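Local coordinates for putative cell invasion protein with MAC/Perforin domain (Bacteroides thetaiotaomicron VPI-5482, PDB 3KK7), which is of unknown precise function but belongs to the membrane-attack complex/perforin family, many of whose members assemble into pores in target membranes, at residues Lys118-Thr123 with Phe128-Gly133; Ile489-Asn494 with Tyr536-Leu541; Glu282-Lys287 with Tyr311-Tyr316. All blocks are in the same frame, centred on the assembly; numbering follows the deposited sequence.

Contact 1: Lys118-Thr123 with Phe128-Gly133; sequences KTFTKT and FSLNLG
The loop that leads from strand 93-108 of the MACPF domain to helix 133-146 doubles back on itself here, with Phe-120 and Thr-121 packed against Leu-130 and Leu-132. No hydrogen bond crosses between the segments, and one methyl, Leu-132 CD2, does much of the work. Leu-132 CD2 lies at the edge of the Phe-120 ring, 3.9 Å from Phe-120 CD2, and comes to 3.5 Å from Thr-121 OG1. The second is a plain van der Waals approach, methyl against oxygen; the polar partner of the hydroxyl is Glu-115, to which it is hydrogen-bonded. Phe-120 and Leu-132 run past one another in opposite senses. Leu-130 enters obliquely, its CD2 reaching Phe-120 CE2 at 4.2 Å and Thr-121 CA at 3.9 Å. The benzyl group of Phe-120 extends toward both leucines because CG is anti to the backbone N (chi1 176°). Its carbonyl is gripped twice: Thr-123 N donates to Phe-120 O within the short 3-10 turn, and Thr-123 OG1 adds a bond of 2.7 Å in the carbonyl plane. At the other end, Asn-131 OD1 accepts from Gly-133 N in a capping bond at 2.9 Å, the donor standing well above the amide carbonyl plane. The position of this loop, between strands 93-108 and 157-173, is consistent with the first of the two helical regions that, in pore-forming relatives, refold into membrane hairpins. Phe-120 stacks on Phe-135 of helix 133-146 and touches Leu-343 of strand 343-345, while Leu-130 leans on His-363 at the end of helix 353-363.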
loop_
_atom_site.group_PDB
_atom_site.type_symbol
_atom_site.label_atom_id
_atom_site.label_comp_id
_atom_site.label_asym_id
_atom_site.label_seq_id
_atom_site.Cartn_x
_atom_site.Cartn_y
_atom_site.Cartn_z
ATOM N N LYS A 118 -19.239 4.282 -4.489
ATOM C CA LYS A 118 -18.176 3.458 -3.958
ATOM C C LYS A 118 -17.440 2.648 -5.038
ATOM O O LYS A 118 -16.989 1.529 -4.797
ATOM C CB LYS A 118 -18.760 2.541 -2.876
ATOM C CG LYS A 118 -19.243 3.281 -1.654
ATOM C CD LYS A 118 -19.479 2.289 -0.511
ATOM C CE LYS A 118 -19.674 2.986 0.851
ATOM N NZ LYS A 118 -20.374 2.045 1.788
ATOM N N THR A 119 -17.273 3.253 -6.210
ATOM C CA THR A 119 -16.705 2.559 -7.367
ATOM C C THR A 119 -15.303 1.987 -7.084
ATOM O O THR A 119 -15.035 0.799 -7.372
ATOM C CB THR A 119 -16.697 3.484 -8.625
ATOM O OG1 THR A 119 -18.013 4.047 -8.808
ATOM C CG2 THR A 119 -16.271 2.710 -9.884
ATOM N N PHE A 120 -14.425 2.833 -6.537
ATOM C CA PHE A 120 -13.068 2.401 -6.135
ATOM C C PHE A 120 -13.081 1.636 -4.811
ATOM O O PHE A 120 -12.456 0.581 -4.704
ATOM C CB PHE A 120 -12.102 3.583 -6.033
ATOM C CG PHE A 120 -10.750 3.197 -5.545
ATOM C CD1 PHE A 120 -10.005 2.272 -6.227
ATOM C CD2 PHE A 120 -10.235 3.722 -4.378
ATOM C CE1 PHE A 120 -8.755 1.884 -5.764
ATOM C CE2 PHE A 120 -8.993 3.325 -3.911
ATOM C CZ PHE A 120 -8.257 2.410 -4.613
ATOM N N THR A 121 -13.824 2.158 -3.831
ATOM C CA THR A 121 -13.909 1.578 -2.501
ATOM C C THR A 121 -14.161 0.086 -2.507
ATOM O O THR A 121 -13.510 -0.678 -1.781
ATOM C CB THR A 121 -15.024 2.254 -1.712
ATOM O OG1 THR A 121 -14.686 3.638 -1.555
ATOM C CG2 THR A 121 -15.258 1.579 -0.338
ATOM N N LYS A 122 -15.107 -0.338 -3.330
ATOM C CA LYS A 122 -15.503 -1.742 -3.331
ATOM C C LYS A 122 -14.510 -2.657 -4.022
ATOM O O LYS A 122 -14.636 -3.869 -3.875
ATOM C CB LYS A 122 -16.890 -1.915 -3.925
ATOM C CG LYS A 122 -16.981 -1.740 -5.414
ATOM C CD LYS A 122 -18.472 -1.696 -5.806
ATOM C CE LYS A 122 -18.676 -1.596 -7.299
ATOM N NZ LYS A 122 -20.115 -1.820 -7.651
ATOM N N THR A 123 -13.549 -2.090 -4.774
ATOM C CA THR A 123 -12.448 -2.876 -5.356
ATOM C C THR A 123 -11.394 -3.305 -4.323
ATOM O O THR A 123 -10.657 -4.237 -4.552
ATOM C CB THR A 123 -11.695 -2.145 -6.489
ATOM O OG1 THR A 123 -10.835 -1.134 -5.936
ATOM C CG2 THR A 123 -12.644 -1.561 -7.476
ATOM N N PHE A 128 -10.474 -3.801 5.022
ATOM C CA PHE A 128 -9.245 -3.026 5.126
ATOM C C PHE A 128 -9.564 -1.547 5.337
ATOM O O PHE A 128 -10.496 -1.055 4.749
ATOM C CB PHE A 128 -8.472 -3.219 3.848
ATOM C CG PHE A 128 -7.292 -2.349 3.722
ATOM C CD1 PHE A 128 -6.136 -2.652 4.405
ATOM C CD2 PHE A 128 -7.325 -1.224 2.890
ATOM C CE1 PHE A 128 -5.016 -1.849 4.276
ATOM C CE2 PHE A 128 -6.206 -0.411 2.746
ATOM C CZ PHE A 128 -5.052 -0.715 3.446
ATOM N N SER A 129 -8.792 -0.851 6.171
ATOM C CA SER A 129 -8.980 0.600 6.384
ATOM C C SER A 129 -8.489 1.364 5.184
ATOM O O SER A 129 -7.284 1.601 5.039
ATOM C CB SER A 129 -8.210 1.133 7.592
ATOM O OG SER A 129 -8.370 0.275 8.689
ATOM N N LEU A 130 -9.421 1.787 4.351
ATOM C CA LEU A 130 -9.056 2.442 3.106
ATOM C C LEU A 130 -9.019 3.966 3.248
ATOM O O LEU A 130 -9.962 4.573 3.710
ATOM C CB LEU A 130 -10.013 2.010 1.987
ATOM C CG LEU A 130 -9.709 2.586 0.623
ATOM C CD1 LEU A 130 -8.286 2.207 0.163
ATOM C CD2 LEU A 130 -10.775 2.143 -0.330
ATOM N N ASN A 131 -7.897 4.559 2.858
ATOM C CA ASN A 131 -7.762 5.993 2.744
ATOM C C ASN A 131 -8.089 6.371 1.311
ATOM O O ASN A 131 -7.355 6.030 0.405
ATOM C CB ASN A 131 -6.341 6.445 3.080
ATOM C CG ASN A 131 -6.199 7.990 3.082
ATOM O OD1 ASN A 131 -7.155 8.684 2.777
ATOM N ND2 ASN A 131 -5.007 8.509 3.412
ATOM N N LEU A 132 -9.184 7.093 1.118
ATOM C CA LEU A 132 -9.606 7.538 -0.196
ATOM C C LEU A 132 -8.900 8.794 -0.708
ATOM O O LEU A 132 -8.958 9.063 -1.911
ATOM C CB LEU A 132 -11.111 7.763 -0.191
ATOM C CG LEU A 132 -11.964 6.498 -0.098
ATOM C CD1 LEU A 132 -13.413 6.846 0.179
ATOM C CD2 LEU A 132 -11.810 5.658 -1.425
ATOM N N GLY A 133 -8.234 9.547 0.178
ATOM C CA GLY A 133 -7.533 10.782 -0.202
ATOM C C GLY A 133 -6.684 10.670 -1.466
ATOM O O GLY A 133 -6.845 11.441 -2.418
#

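Contact 2: Ile489-Asn494 with Tyr536-Leu541; sequences IWYIYN and YKIYGL
Tyr-491 is where strand 489-494 first reaches Ile-538 of strand 537-540. Ile-538 CG2 sits at the edge of the Tyr-491 ring, near its plane and 4.2 Å from Tyr-491 CE1, while Ile-489 CG2 from the same strand as the tyrosine covers part of one face, offset toward the rim. Two residues on, Tyr-493 meets Tyr-536. Its CG stands between the backbone N and the carbonyl carbon (chi1 67°), which keeps the ring close to its own strand, with Tyr-491 O in plane at its edge. From there the Tyr-493 edge is directed at the face of Tyr-536 in an offset edge-to-face pair, with centroids 5.6 Å apart and planes at 84°. The closest approach is off-centre, Tyr-493 CD2 lying 3.6 Å from Tyr-536 OH and 3.8 Å from Tyr-536 CZ; the Tyr-493 hydroxyl itself bonds elsewhere, to Lys-525 O. These two strands are not neighbours in the four-stranded mixed sheet of the D3 region: 499-504 lies between them and runs parallel to 537-540, to which it is joined through helices in a beta-alpha-beta crossover. The side chains therefore meet over the middle strand, where Ala-502 touches both Tyr-491 and Ile-538, and Leu-532 of helix 529-535 covers the same group. At Asn-494 it is the backbone that touches, Asn-494 O lying at the edge of the Tyr-536 ring, 3.4 Å from Tyr-536 CE2. With a serine in place of Tyr-536, the edge of Tyr-493 would probably lose the face it points at and a gap would be likely to open beside Asn-494 O. The Asn-494 side chain turns to the following turn instead, OD1 accepting from Thr-496 N and Ser-497 N.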
loop_
_atom_site.group_PDB
_atom_site.type_symbol
_atom_site.label_atom_id
_atom_site.label_comp_id
_atom_site.label_asym_id
_atom_site.label_seq_id
_atom_site.Cartn_x
_atom_site.Cartn_y
_atom_site.Cartn_z
ATOM N N ILE A 489 16.416 -14.297 3.058
ATOM C CA ILE A 489 16.186 -13.564 4.292
ATOM C C ILE A 489 16.721 -14.403 5.437
ATOM O O ILE A 489 16.557 -15.633 5.460
ATOM C CB ILE A 489 14.692 -13.244 4.505
ATOM C CG1 ILE A 489 14.186 -12.390 3.328
ATOM C CG2 ILE A 489 14.480 -12.537 5.835
ATOM C CD1 ILE A 489 12.720 -12.096 3.353
ATOM N N TRP A 490 17.407 -13.735 6.357
ATOM C CA TRP A 490 17.843 -14.357 7.589
ATOM C C TRP A 490 16.725 -14.149 8.581
ATOM O O TRP A 490 16.149 -13.065 8.642
ATOM C CB TRP A 490 19.121 -13.717 8.120
ATOM C CG TRP A 490 20.381 -14.251 7.506
ATOM C CD1 TRP A 490 21.182 -13.610 6.616
ATOM C CD2 TRP A 490 20.997 -15.522 7.760
ATOM N NE1 TRP A 490 22.254 -14.400 6.287
ATOM C CE2 TRP A 490 22.169 -15.581 6.970
ATOM C CE3 TRP A 490 20.683 -16.610 8.582
ATOM C CZ2 TRP A 490 23.024 -16.694 6.962
ATOM C CZ3 TRP A 490 21.544 -17.725 8.578
ATOM C CH2 TRP A 490 22.693 -17.752 7.771
ATOM N N TYR A 491 16.389 -15.202 9.311
ATOM C CA TYR A 491 15.410 -15.124 10.385
ATOM C C TYR A 491 16.130 -15.573 11.650
ATOM O O TYR A 491 16.567 -16.734 11.753
ATOM C CB TYR A 491 14.197 -16.005 10.102
ATOM C CG TYR A 491 13.388 -15.573 8.925
ATOM C CD1 TYR A 491 12.412 -14.601 9.062
ATOM C CD2 TYR A 491 13.586 -16.124 7.670
ATOM C CE1 TYR A 491 11.642 -14.175 7.974
ATOM C CE2 TYR A 491 12.816 -15.702 6.573
ATOM C CZ TYR A 491 11.851 -14.724 6.748
ATOM O OH TYR A 491 11.079 -14.281 5.710
ATOM N N ILE A 492 16.309 -14.612 12.561
ATOM C CA ILE A 492 16.921 -14.837 13.865
ATOM C C ILE A 492 15.782 -14.895 14.874
ATOM O O ILE A 492 15.023 -13.941 15.017
ATOM C CB ILE A 492 17.931 -13.739 14.210
ATOM C CG1 ILE A 492 18.905 -13.590 13.038
ATOM C CG2 ILE A 492 18.680 -14.080 15.475
ATOM C CD1 ILE A 492 20.166 -12.787 13.345
ATOM N N TYR A 493 15.648 -16.037 15.541
ATOM C CA TYR A 493 14.467 -16.316 16.341
ATOM C C TYR A 493 14.838 -16.830 17.701
ATOM O O TYR A 493 15.837 -17.523 17.857
ATOM C CB TYR A 493 13.556 -17.332 15.636
ATOM C CG TYR A 493 14.123 -18.730 15.495
ATOM C CD1 TYR A 493 15.002 -19.040 14.462
ATOM C CD2 TYR A 493 13.741 -19.753 16.373
ATOM C CE1 TYR A 493 15.498 -20.323 14.304
ATOM C CE2 TYR A 493 14.241 -21.046 16.236
ATOM C CZ TYR A 493 15.123 -21.325 15.203
ATOM O OH TYR A 493 15.635 -22.595 15.067
ATOM N N ASN A 494 14.015 -16.452 18.674
ATOM C CA ASN A 494 14.155 -16.876 20.064
ATOM C C ASN A 494 13.062 -17.896 20.386
ATOM O O ASN A 494 11.904 -17.515 20.594
ATOM C CB ASN A 494 14.038 -15.667 20.984
ATOM C CG ASN A 494 14.321 -16.004 22.434
ATOM O OD1 ASN A 494 13.814 -16.992 22.975
ATOM N ND2 ASN A 494 15.123 -15.169 23.075
ATOM N N TYR A 536 5.671 -17.335 15.730
ATOM C CA TYR A 536 6.543 -16.217 16.105
ATOM C C TYR A 536 5.979 -14.860 15.658
ATOM O O TYR A 536 5.115 -14.789 14.786
ATOM C CB TYR A 536 7.964 -16.424 15.557
ATOM C CG TYR A 536 8.697 -17.587 16.190
ATOM C CD1 TYR A 536 8.400 -18.891 15.833
ATOM C CD2 TYR A 536 9.690 -17.383 17.140
ATOM C CE1 TYR A 536 9.061 -19.972 16.410
ATOM C CE2 TYR A 536 10.377 -18.466 17.730
ATOM C CZ TYR A 536 10.052 -19.766 17.365
ATOM O OH TYR A 536 10.695 -20.853 17.932
ATOM N N LYS A 537 6.434 -13.805 16.327
ATOM C CA LYS A 537 6.263 -12.442 15.871
ATOM C C LYS A 537 7.549 -12.110 15.122
ATOM O O LYS A 537 8.640 -12.321 15.628
ATOM C CB LYS A 537 6.087 -11.487 17.049
ATOM C CG LYS A 537 4.752 -11.623 17.834
ATOM C CD LYS A 537 3.539 -11.112 17.033
ATOM C CE LYS A 537 2.239 -11.331 17.808
ATOM N NZ LYS A 537 1.082 -10.612 17.185
ATOM N N ILE A 538 7.417 -11.632 13.902
ATOM C CA ILE A 538 8.561 -11.342 13.065
ATOM C C ILE A 538 8.696 -9.825 12.833
ATOM O O ILE A 538 7.749 -9.159 12.394
ATOM C CB ILE A 538 8.453 -12.058 11.698
ATOM C CG1 ILE A 538 8.263 -13.574 11.872
ATOM C CG2 ILE A 538 9.705 -11.794 10.880
ATOM C CD1 ILE A 538 7.834 -14.217 10.622
ATOM N N TYR A 539 9.878 -9.301 13.131
ATOM C CA TYR A 539 10.186 -7.902 12.929
ATOM C C TYR A 539 11.375 -7.789 11.995
ATOM O O TYR A 539 12.417 -8.425 12.224
ATOM C CB TYR A 539 10.503 -7.242 14.256
ATOM C CG TYR A 539 9.377 -7.388 15.227
ATOM C CD1 TYR A 539 8.333 -6.491 15.237
ATOM C CD2 TYR A 539 9.340 -8.439 16.123
ATOM C CE1 TYR A 539 7.287 -6.634 16.123
ATOM C CE2 TYR A 539 8.311 -8.581 17.001
ATOM C CZ TYR A 539 7.288 -7.681 16.992
ATOM O OH TYR A 539 6.261 -7.822 17.877
ATOM N N GLY A 540 11.190 -7.009 10.927
ATOM C CA GLY A 540 12.232 -6.719 9.956
ATOM C C GLY A 540 13.104 -5.565 10.461
ATOM O O GLY A 540 12.598 -4.515 10.842
ATOM N N LEU A 541 14.417 -5.787 10.481
ATOM C CA LEU A 541 15.381 -4.771 10.816
ATOM C C LEU A 541 15.718 -3.982 9.529
ATOM O O LEU A 541 15.434 -4.444 8.401
ATOM C CB LEU A 541 16.624 -5.428 11.420
ATOM C CG LEU A 541 16.390 -6.284 12.671
ATOM C CD1 LEU A 541 17.713 -6.715 13.260
ATOM C CD2 LEU A 541 15.559 -5.559 13.741
ATOM O OXT LEU A 541 16.272 -2.864 9.585
#

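Contact 3: Glu282-Lys287 with Tyr311-Tyr316; sequences ETITNK and YDITNY
No flat group takes part where Ile-284 and Ile-313 meet; the rings keep to segment 311-316, where Tyr-316 CD2 lies 3.6 Å above one face of Tyr-311, over its centre. The carboxylate of Asp-312 likewise bonds within its own segment. Thr-314 N meets Asp-312 OD1 nearly end-on at 2.7 Å, making an Asx turn, and Thr-314 OG1 donates to the same oxygen from the syn side, 30° out of the carboxylate plane. Two bonds from one residue thus fix how Thr-314 is turned, and its CG2 is left to meet Ile-284 CG2 at 4.2 Å and Thr-285 CG2 at 4.3 Å. The closest touch is between branches of the isoleucines, which cross at about a right angle: Ile-284 CD1 is 3.6 Å from Ile-313 CG2. Ile-313 sends CG1 anti to the backbone N (chi1 -160°), leaving CG2 to press on Ile-284. Helices 236-249 and 278-285 lie between strands 220-230 and 288-298, a position consistent with the second of the helical regions that refold into membrane hairpins in pore-forming relatives. The contact joins the end of helix 278-285 to the turn after strand 311-312; Leu-291 of strand 288-298 touches both isoleucines, and Ala-246 of helix 236-249 packs on Ile-284.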
loop_
_atom_site.group_PDB
_atom_site.type_symbol
_atom_site.label_atom_id
_atom_site.label_comp_id
_atom_site.label_asym_id
_atom_site.label_seq_id
_atom_site.Cartn_x
_atom_site.Cartn_y
_atom_site.Cartn_z
ATOM N N GLU A 282 -28.799 19.793 -28.474
ATOM C CA GLU A 282 -29.736 20.602 -27.689
ATOM C C GLU A 282 -29.899 20.065 -26.256
ATOM O O GLU A 282 -29.938 20.842 -25.306
ATOM C CB GLU A 282 -31.083 20.630 -28.395
ATOM C CG GLU A 282 -31.998 21.771 -28.000
ATOM C CD GLU A 282 -32.784 22.323 -29.208
ATOM O OE1 GLU A 282 -32.134 22.650 -30.245
ATOM O OE2 GLU A 282 -34.037 22.430 -29.117
ATOM N N THR A 283 -29.963 18.745 -26.088
ATOM C CA THR A 283 -30.011 18.144 -24.750
ATOM C C THR A 283 -28.873 18.646 -23.855
ATOM O O THR A 283 -29.026 18.735 -22.640
ATOM C CB THR A 283 -29.889 16.593 -24.806
ATOM O OG1 THR A 283 -30.941 16.055 -25.597
ATOM C CG2 THR A 283 -29.968 15.966 -23.411
ATOM N N ILE A 284 -27.726 18.933 -24.461
ATOM C CA ILE A 284 -26.531 19.315 -23.725
ATOM C C ILE A 284 -26.485 20.809 -23.501
ATOM O O ILE A 284 -26.338 21.282 -22.385
ATOM C CB ILE A 284 -25.264 18.838 -24.467
ATOM C CG1 ILE A 284 -25.123 17.324 -24.288
ATOM C CG2 ILE A 284 -24.030 19.527 -23.945
ATOM C CD1 ILE A 284 -24.270 16.707 -25.303
ATOM N N THR A 285 -26.634 21.555 -24.569
ATOM C CA THR A 285 -26.553 23.003 -24.485
ATOM C C THR A 285 -27.656 23.635 -23.610
ATOM O O THR A 285 -27.426 24.674 -22.995
ATOM C CB THR A 285 -26.572 23.605 -25.884
ATOM O OG1 THR A 285 -27.750 23.150 -26.562
ATOM C CG2 THR A 285 -25.318 23.174 -26.640
ATOM N N ASN A 286 -28.828 23.004 -23.558
ATOM C CA ASN A 286 -29.907 23.439 -22.671
ATOM C C ASN A 286 -29.543 23.389 -21.179
ATOM O O ASN A 286 -30.142 24.095 -20.376
ATOM C CB ASN A 286 -31.173 22.605 -22.891
ATOM C CG ASN A 286 -31.913 22.936 -24.211
ATOM O OD1 ASN A 286 -31.607 23.908 -24.928
ATOM N ND2 ASN A 286 -32.904 22.103 -24.527
ATOM N N LYS A 287 -28.570 22.566 -20.811
ATOM C CA LYS A 287 -28.116 22.490 -19.422
ATOM C C LYS A 287 -26.699 23.006 -19.190
ATOM O O LYS A 287 -26.377 23.445 -18.088
ATOM C CB LYS A 287 -28.214 21.039 -18.937
ATOM C CG LYS A 287 -29.637 20.473 -18.898
ATOM C CD LYS A 287 -30.609 21.356 -18.093
ATOM C CE LYS A 287 -32.003 20.793 -18.098
ATOM N NZ LYS A 287 -32.756 21.367 -16.971
ATOM N N TYR A 311 -12.135 17.810 -26.036
ATOM C CA TYR A 311 -12.971 18.199 -27.148
ATOM C C TYR A 311 -14.330 18.612 -26.630
ATOM O O TYR A 311 -14.823 18.043 -25.651
ATOM C CB TYR A 311 -13.132 17.017 -28.140
ATOM C CG TYR A 311 -11.829 16.543 -28.749
ATOM C CD1 TYR A 311 -11.035 17.414 -29.490
ATOM C CD2 TYR A 311 -11.382 15.228 -28.580
ATOM C CE1 TYR A 311 -9.830 16.994 -30.048
ATOM C CE2 TYR A 311 -10.177 14.793 -29.142
ATOM C CZ TYR A 311 -9.410 15.689 -29.874
ATOM O OH TYR A 311 -8.210 15.305 -30.439
ATOM N N ASP A 312 -14.923 19.606 -27.292
ATOM C CA ASP A 312 -16.300 19.986 -27.014
ATOM C C ASP A 312 -17.226 18.886 -27.574
ATOM O O ASP A 312 -17.178 18.553 -28.781
ATOM C CB ASP A 312 -16.632 21.353 -27.620
ATOM C CG ASP A 312 -18.083 21.753 -27.405
ATOM O OD1 ASP A 312 -18.973 21.006 -27.869
ATOM O OD2 ASP A 312 -18.336 22.822 -26.788
ATOM N N ILE A 313 -18.079 18.357 -26.690
ATOM C CA ILE A 313 -18.944 17.211 -26.985
ATOM C C ILE A 313 -19.849 17.416 -28.204
ATOM O O ILE A 313 -20.135 16.458 -28.939
ATOM C CB ILE A 313 -19.792 16.828 -25.735
ATOM C CG1 ILE A 313 -20.326 15.394 -25.836
ATOM C CG2 ILE A 313 -20.910 17.835 -25.506
ATOM C CD1 ILE A 313 -19.272 14.328 -25.762
ATOM N N THR A 314 -20.275 18.653 -28.432
ATOM C CA THR A 314 -21.147 18.965 -29.552
ATOM C C THR A 314 -20.382 19.280 -30.850
ATOM O O THR A 314 -20.989 19.383 -31.904
ATOM C CB THR A 314 -21.986 20.190 -29.241
ATOM O OG1 THR A 314 -21.142 21.348 -29.229
ATOM C CG2 THR A 314 -22.663 20.057 -27.893
ATOM N N ASN A 315 -19.068 19.463 -30.772
ATOM C CA ASN A 315 -18.277 19.854 -31.929
ATOM C C ASN A 315 -17.518 18.691 -32.533
ATOM O O ASN A 315 -17.351 18.630 -33.749
ATOM C CB ASN A 315 -17.286 20.953 -31.548
ATOM C CG ASN A 315 -16.608 21.593 -32.769
ATOM O OD1 ASN A 315 -17.277 22.065 -33.721
ATOM N ND2 ASN A 315 -15.270 21.652 -32.723
ATOM N N TYR A 316 -17.039 17.766 -31.706
ATOM C CA TYR A 316 -16.209 16.712 -32.241
ATOM C C TYR A 316 -16.624 15.338 -31.766
ATOM O O TYR A 316 -16.725 15.074 -30.566
ATOM C CB TYR A 316 -14.747 16.995 -31.930
ATOM C CG TYR A 316 -13.802 16.049 -32.623
ATOM C CD1 TYR A 316 -13.663 16.070 -34.030
ATOM C CD2 TYR A 316 -13.047 15.130 -31.895
ATOM C CE1 TYR A 316 -12.789 15.199 -34.684
ATOM C CE2 TYR A 316 -12.189 14.244 -32.534
ATOM C CZ TYR A 316 -12.061 14.285 -33.931
ATOM O OH TYR A 316 -11.213 13.410 -34.562
#

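From the N terminus the three contacts follow in series, without nesting or crossing. Contact 1 comes first and closes a four-residue loop just before helix 133-146. Contact 3 comes next, bringing the end of helix 278-285 back to the turn after strand 311-312 and so enclosing strand 288-298; it belongs to the MACPF domain, as does contact 1, their centres about 33 Å apart. Contact 2 is last, its 41 intervening residues holding a sheet strand and the helices that lead to the C-terminal strand of the D3 region. Contacts 2 and 3 lie on opposite sides of the chain's centre, about 62 Å apart between centres, so they belong to distant parts of the molecule.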